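Local atomic coordinates of lactate dehydrogenase (Eimeria maxima, PDB entry 6CT6), a protein that probably interconverts pyruvate and lactate with NADH as the electron carrier, here held with the reduced cofactor and the substrate analogue oxamate. Residues Gln206-Asn210 / Lys211-Asn215; Pro43-Pro46 / Met47-Met51; Gly21-Met24 / Ala25-Ser29. One frame throughout, in Å; residues are numbered along the deposited sequence.

Contact 1: residues Gln206-Asn210 / Lys211-Asn215; sequences QEFIN and KGLIN
Phe208 lays one ortho corner of its ring against Leu213: CD1 of the phenylalanine and CD1 of the leucine are 3.3 Å apart, a tight carbon-carbon approach, with the methyl coming in obliquely to the ring. The two side chains close off the C-terminal end of the short helix 205-210, which finishes in a Schellman motif. Gly212 is the residue that breaks the helix; its positive phi (77°) turns the chain back so that two amides reach into the last turn. Leu213 N donates to Phe208 O at 3.0 Å, from almost straight ahead of that carbonyl, while Gly212 N reaches Ile209 O, also at 3.0 Å, from well above the carbonyl plane. Before the turn, Lys211 N keeps a helical bond to Glu207 O, and a weak one to Phe208 O. On another side of the helix, the amide NH2 of Gln206 donates from NE2 to Asn210 OD1 at 3.1 Å, one turn on, arriving above the asparagine carbonyl plane.

Past the turn, Ile214 brings its CG2 branch to 3.6 Å from CG1 of Ile209. With CG1 of Ile214 swung opposite its own backbone nitrogen (chi1 -167°), the CG2 methyl is left to face the helix. Leu172 of helix 157-172 packs on Phe208, Leu213 and Ile214, and Ile219 of helix 216-237 touches both isoleucines, so the turn rests on two longer helices. Asn215 N-caps the second of these through OD1 to Asp218 N. Ile209 CA adds a nearly straight C-H...O contact, 3.2 Å from Ile214 O.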
# COMPACT_ATOMS: atom_id res chain seq x y z
N GLN B 206 -16.19 15.66 -27.65
CA GLN B 206 -17.35 16.23 -28.32
C GLN B 206 -17.98 15.25 -29.29
O GLN B 206 -19.21 15.17 -29.41
CB GLN B 206 -16.97 17.52 -29.04
CG GLN B 206 -18.16 18.30 -29.56
CD GLN B 206 -19.02 18.85 -28.44
OE1 GLN B 206 -18.54 19.56 -27.56
NE2 GLN B 206 -20.31 18.51 -28.46
N GLU B 207 -17.15 14.49 -30.02
CA GLU B 207 -17.70 13.51 -30.96
C GLU B 207 -18.57 12.50 -30.24
O GLU B 207 -19.60 12.06 -30.77
CB GLU B 207 -16.57 12.80 -31.71
CG GLU B 207 -15.70 13.72 -32.56
CD GLU B 207 -15.02 12.99 -33.71
OE1 GLU B 207 -15.40 11.83 -34.01
OE2 GLU B 207 -14.10 13.57 -34.33
N PHE B 208 -18.18 12.11 -29.02
CA PHE B 208 -19.00 11.18 -28.24
C PHE B 208 -20.26 11.86 -27.72
O PHE B 208 -21.32 11.23 -27.61
CB PHE B 208 -18.18 10.61 -27.09
CG PHE B 208 -17.14 9.62 -27.53
CD1 PHE B 208 -17.35 8.26 -27.35
CD2 PHE B 208 -15.98 10.04 -28.15
CE1 PHE B 208 -16.40 7.35 -27.77
CE2 PHE B 208 -15.03 9.13 -28.57
CZ PHE B 208 -15.25 7.78 -28.38
N ILE B 209 -20.17 13.15 -27.40
CA ILE B 209 -21.37 13.90 -27.03
C ILE B 209 -22.36 13.91 -28.19
O ILE B 209 -23.54 13.59 -28.02
CB ILE B 209 -20.99 15.33 -26.60
CG1 ILE B 209 -20.11 15.29 -25.34
CG2 ILE B 209 -22.25 16.15 -26.32
CD1 ILE B 209 -19.49 16.62 -24.96
N ASN B 210 -21.89 14.26 -29.39
CA ASN B 210 -22.78 14.35 -30.54
C ASN B 210 -23.40 13.00 -30.87
O ASN B 210 -24.52 12.95 -31.41
CB ASN B 210 -22.02 14.89 -31.75
CG ASN B 210 -21.48 16.29 -31.53
OD1 ASN B 210 -21.91 16.99 -30.61
ND2 ASN B 210 -20.55 16.71 -32.37
N LYS B 211 -22.72 11.89 -30.57
CA LYS B 211 -23.25 10.56 -30.84
C LYS B 211 -24.20 10.07 -29.75
O LYS B 211 -24.79 9.00 -29.91
CB LYS B 211 -22.11 9.55 -30.99
CG LYS B 211 -21.38 9.62 -32.33
CD LYS B 211 -22.15 8.90 -33.42
CE LYS B 211 -21.54 9.14 -34.80
NZ LYS B 211 -22.30 8.43 -35.87
N GLY B 212 -24.38 10.82 -28.67
CA GLY B 212 -25.24 10.39 -27.58
C GLY B 212 -24.64 9.34 -26.68
O GLY B 212 -25.37 8.69 -25.93
N LEU B 213 -23.32 9.13 -26.74
CA LEU B 213 -22.67 8.18 -25.85
C LEU B 213 -22.41 8.79 -24.48
O LEU B 213 -22.31 8.06 -23.48
CB LEU B 213 -21.36 7.69 -26.48
CG LEU B 213 -21.50 7.09 -27.88
CD1 LEU B 213 -20.14 6.82 -28.51
CD2 LEU B 213 -22.32 5.82 -27.84
N ILE B 214 -22.31 10.12 -24.41
CA ILE B 214 -22.25 10.86 -23.16
C ILE B 214 -22.99 12.17 -23.41
O ILE B 214 -22.98 12.70 -24.52
CB ILE B 214 -20.78 11.11 -22.72
CG1 ILE B 214 -20.72 11.60 -21.27
CG2 ILE B 214 -20.08 12.10 -23.65
CD1 ILE B 214 -19.31 11.56 -20.68
N ASN B 215 -23.65 12.69 -22.38
CA ASN B 215 -24.42 13.92 -22.53
C ASN B 215 -23.84 15.03 -21.68
O ASN B 215 -23.00 14.82 -20.80
CB ASN B 215 -25.91 13.69 -22.19
CG ASN B 215 -26.14 13.37 -20.72
OD1 ASN B 215 -25.57 13.99 -19.83
ND2 ASN B 215 -27.00 12.39 -20.47

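Contact 2: residues Pro43-Pro46 / Met47-Met51; sequences PNMP and MGKAM
Lys49 runs back along the first turn of helix 45-59 toward Met45, four residues earlier. Lys49 CB lies between two carbonyl oxygens, 4.0 Å from Pro46 O and 4.1 Å from Met45 O. CG also passes Met45 O, the oxygen that accepts Lys49 N at 3.2 Å. Farther out the chain is extended, and Lys49 CD and CE each come to 3.9 Å from Met45 SD, the two side chains crossing at an angle. Met45 meets it there because its own chain bends at chi2 (-85°), which carries the sulfur round to the lysine methylenes. At the tip, Lys49 NZ is still 4.1 Å from Met45 SD while it donates to Ser17 O, with a weaker bond to Gly18 O.

Asn44 holds the N-cap position, and its backbone oxygen accepts from Gly48 N at 3.1 Å and, weakly, from Met47 N. Met47 folds back at chi2 (74°), setting SD 3.8 Å from Asn44 CA, with the Pro46 ring and the methionine side by side. Leu237 of the second subunit packs on both Met45 and Lys49.

This helix follows the second strand of the Rossmann fold, and Met45 touches the bound NADH. Lys49 CD and CE thus pack on the sulfur of a cofactor-contacting methionine, and NZ, just beyond them, is held mainly by Ser17 O; its charge may also polarise that sulfur.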
# COMPACT_ATOMS: atom_id res chain seq x y z
N PRO B 43 10.11 8.83 16.28
CA PRO B 43 11.19 7.88 16.54
C PRO B 43 10.77 6.45 16.22
O PRO B 43 9.69 6.00 16.61
CB PRO B 43 11.47 8.06 18.04
CG PRO B 43 10.89 9.39 18.39
CD PRO B 43 9.69 9.53 17.51
N ASN B 44 11.64 5.75 15.49
CA ASN B 44 11.54 4.31 15.26
C ASN B 44 10.41 3.87 14.32
O ASN B 44 10.48 2.79 13.74
CB ASN B 44 11.40 3.57 16.60
CG ASN B 44 12.64 3.69 17.46
OD1 ASN B 44 13.76 3.74 16.94
ND2 ASN B 44 12.45 3.74 18.77
N MET B 45 9.36 4.68 14.18
CA MET B 45 8.24 4.28 13.32
C MET B 45 8.69 3.93 11.91
O MET B 45 8.28 2.88 11.39
CB MET B 45 7.17 5.37 13.32
CG MET B 45 5.95 5.08 12.45
SD MET B 45 6.17 5.52 10.71
CE MET B 45 5.99 7.30 10.79
N PRO B 46 9.51 4.74 11.23
CA PRO B 46 9.95 4.34 9.88
C PRO B 46 10.80 3.08 9.87
O PRO B 46 10.84 2.39 8.85
CB PRO B 46 10.75 5.57 9.39
CG PRO B 46 11.09 6.33 10.62
CD PRO B 46 9.97 6.09 11.58
N MET B 47 11.47 2.76 10.98
CA MET B 47 12.21 1.50 11.04
C MET B 47 11.27 0.31 11.10
O MET B 47 11.58 -0.75 10.54
CB MET B 47 13.14 1.48 12.26
CG MET B 47 14.36 2.39 12.15
SD MET B 47 13.97 4.15 12.32
CE MET B 47 15.56 4.82 12.82
N GLY B 48 10.11 0.46 11.74
CA GLY B 48 9.13 -0.62 11.75
C GLY B 48 8.57 -0.88 10.36
O GLY B 48 8.45 -2.03 9.93
N LYS B 49 8.20 0.19 9.65
CA LYS B 49 7.69 0.02 8.29
C LYS B 49 8.76 -0.53 7.37
O LYS B 49 8.48 -1.39 6.53
CB LYS B 49 7.16 1.36 7.77
CG LYS B 49 5.88 1.83 8.44
CD LYS B 49 5.33 3.09 7.79
CE LYS B 49 3.95 3.45 8.33
NZ LYS B 49 3.45 4.74 7.78
N ALA B 50 10.00 -0.05 7.51
CA ALA B 50 11.09 -0.54 6.67
C ALA B 50 11.32 -2.03 6.87
O ALA B 50 11.58 -2.77 5.92
CB ALA B 50 12.37 0.24 6.97
N MET B 51 11.24 -2.49 8.12
CA MET B 51 11.43 -3.91 8.41
C MET B 51 10.34 -4.74 7.74
O MET B 51 10.62 -5.76 7.09
CB MET B 51 11.44 -4.12 9.93
CG MET B 51 11.63 -5.56 10.39
SD MET B 51 11.86 -5.67 12.19
CE MET B 51 13.42 -4.80 12.40

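Contact 3: residues Gly21-Met24 / Ala25-Ser29; sequences GGTM and AFLCS
Leu27 and Thr23 project from the same side of helix 19-31, one turn apart, and meet loosely by their methyls, Thr23 CG2 standing 4.3 Å from Leu27 CD1. The leucine is closer to backbone than to side chain: CG lies 3.5 Å from Thr23 O, the same oxygen that accepts Leu27 N at 3.1 Å. Phe26 turns elsewhere. With CG opposite its own nitrogen (chi1 -170°), the ring leads off from the first turn, and only CB stays near it, 3.4 Å from Thr23 O. Phe26 packs on Leu53 and Asn56 of helix 45-59, and its ring meets Tyr244 of the second subunit, planes at about 35°. Met24 and Cys28, one turn apart, both pack on Ile251 of helix 244-259, while Ala25 packs on Val36 and Leu38 of strand 35-39.

This is the first helix of the Rossmann fold, and Gly21 fits the last glycine of its GxGxxG pattern, its nearest atom about 6 Å from the bound NADH. Gly22 O takes Phe26 N at 2.9 Å. The amides of residues 25-29 and Thr23 OG1, bonded to Met19 O, thus find partners within the helix; Ser29 is the exception, its OG reaching Ser57 and Asn56.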
# COMPACT_ATOMS: atom_id res chain seq x y z
N GLY B 21 3.90 8.13 2.25
CA GLY B 21 5.27 7.65 2.22
C GLY B 21 5.36 6.14 2.25
O GLY B 21 6.12 5.53 1.49
N GLY B 22 4.58 5.50 3.12
CA GLY B 22 4.58 4.05 3.19
C GLY B 22 4.09 3.42 1.90
O GLY B 22 4.66 2.44 1.42
N THR B 23 3.01 3.97 1.34
CA THR B 23 2.51 3.50 0.05
C THR B 23 3.60 3.54 -1.01
O THR B 23 3.75 2.59 -1.80
CB THR B 23 1.31 4.36 -0.37
OG1 THR B 23 0.23 4.15 0.55
CG2 THR B 23 0.85 4.02 -1.79
N MET B 24 4.37 4.63 -1.06
CA MET B 24 5.39 4.77 -2.09
C MET B 24 6.54 3.79 -1.87
O MET B 24 7.10 3.25 -2.83
CB MET B 24 5.89 6.21 -2.14
CG MET B 24 4.83 7.21 -2.60
SD MET B 24 5.44 8.90 -2.81
CE MET B 24 5.92 9.32 -1.13
N ALA B 25 6.91 3.55 -0.61
CA ALA B 25 7.95 2.57 -0.31
C ALA B 25 7.50 1.17 -0.73
O ALA B 25 8.29 0.39 -1.27
CB ALA B 25 8.29 2.60 1.18
N PHE B 26 6.24 0.84 -0.47
CA PHE B 26 5.66 -0.42 -0.93
C PHE B 26 5.80 -0.56 -2.44
O PHE B 26 6.17 -1.63 -2.95
CB PHE B 26 4.19 -0.47 -0.50
CG PHE B 26 3.52 -1.80 -0.69
CD1 PHE B 26 4.19 -3.00 -0.48
CD2 PHE B 26 2.18 -1.85 -1.04
CE1 PHE B 26 3.54 -4.21 -0.64
CE2 PHE B 26 1.53 -3.05 -1.20
CZ PHE B 26 2.20 -4.23 -1.00
N LEU B 27 5.52 0.52 -3.19
CA LEU B 27 5.61 0.47 -4.64
C LEU B 27 7.05 0.23 -5.10
O LEU B 27 7.28 -0.49 -6.08
CB LEU B 27 5.07 1.77 -5.24
CG LEU B 27 3.55 1.91 -5.23
CD1 LEU B 27 3.15 3.36 -5.41
CD2 LEU B 27 2.92 1.05 -6.31
N CYS B 28 8.02 0.84 -4.42
CA CYS B 28 9.42 0.62 -4.78
C CYS B 28 9.81 -0.84 -4.60
O CYS B 28 10.48 -1.42 -5.46
CB CYS B 28 10.32 1.53 -3.94
SG CYS B 28 10.21 3.29 -4.39
N SER B 29 9.39 -1.44 -3.49
CA SER B 29 9.64 -2.86 -3.27
C SER B 29 9.03 -3.71 -4.38
O SER B 29 9.70 -4.56 -4.97
CB SER B 29 9.07 -3.27 -1.91
OG SER B 29 9.19 -4.67 -1.68

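Along the chain the order is contact 3, contact 2, contact 1. The first two belong to successive beta-alpha-beta units of the NAD-binding domain: strand 35-39 ends the unit of helix 19-31 and begins that of helix 45-59. Their centres are 13 Å apart and their nearest atoms about 5 Å, and both face the second subunit, so cofactor site and the interface with that subunit share these two helices. Contact 1 belongs to the alpha/beta C-terminal domain, at the surface, its centre 51 Å from that of contact 2 and 40 Å from that of contact 3. It sits across the chain's centre from contact 2, where a short helix passes into helix 216-237 near the bound glucose.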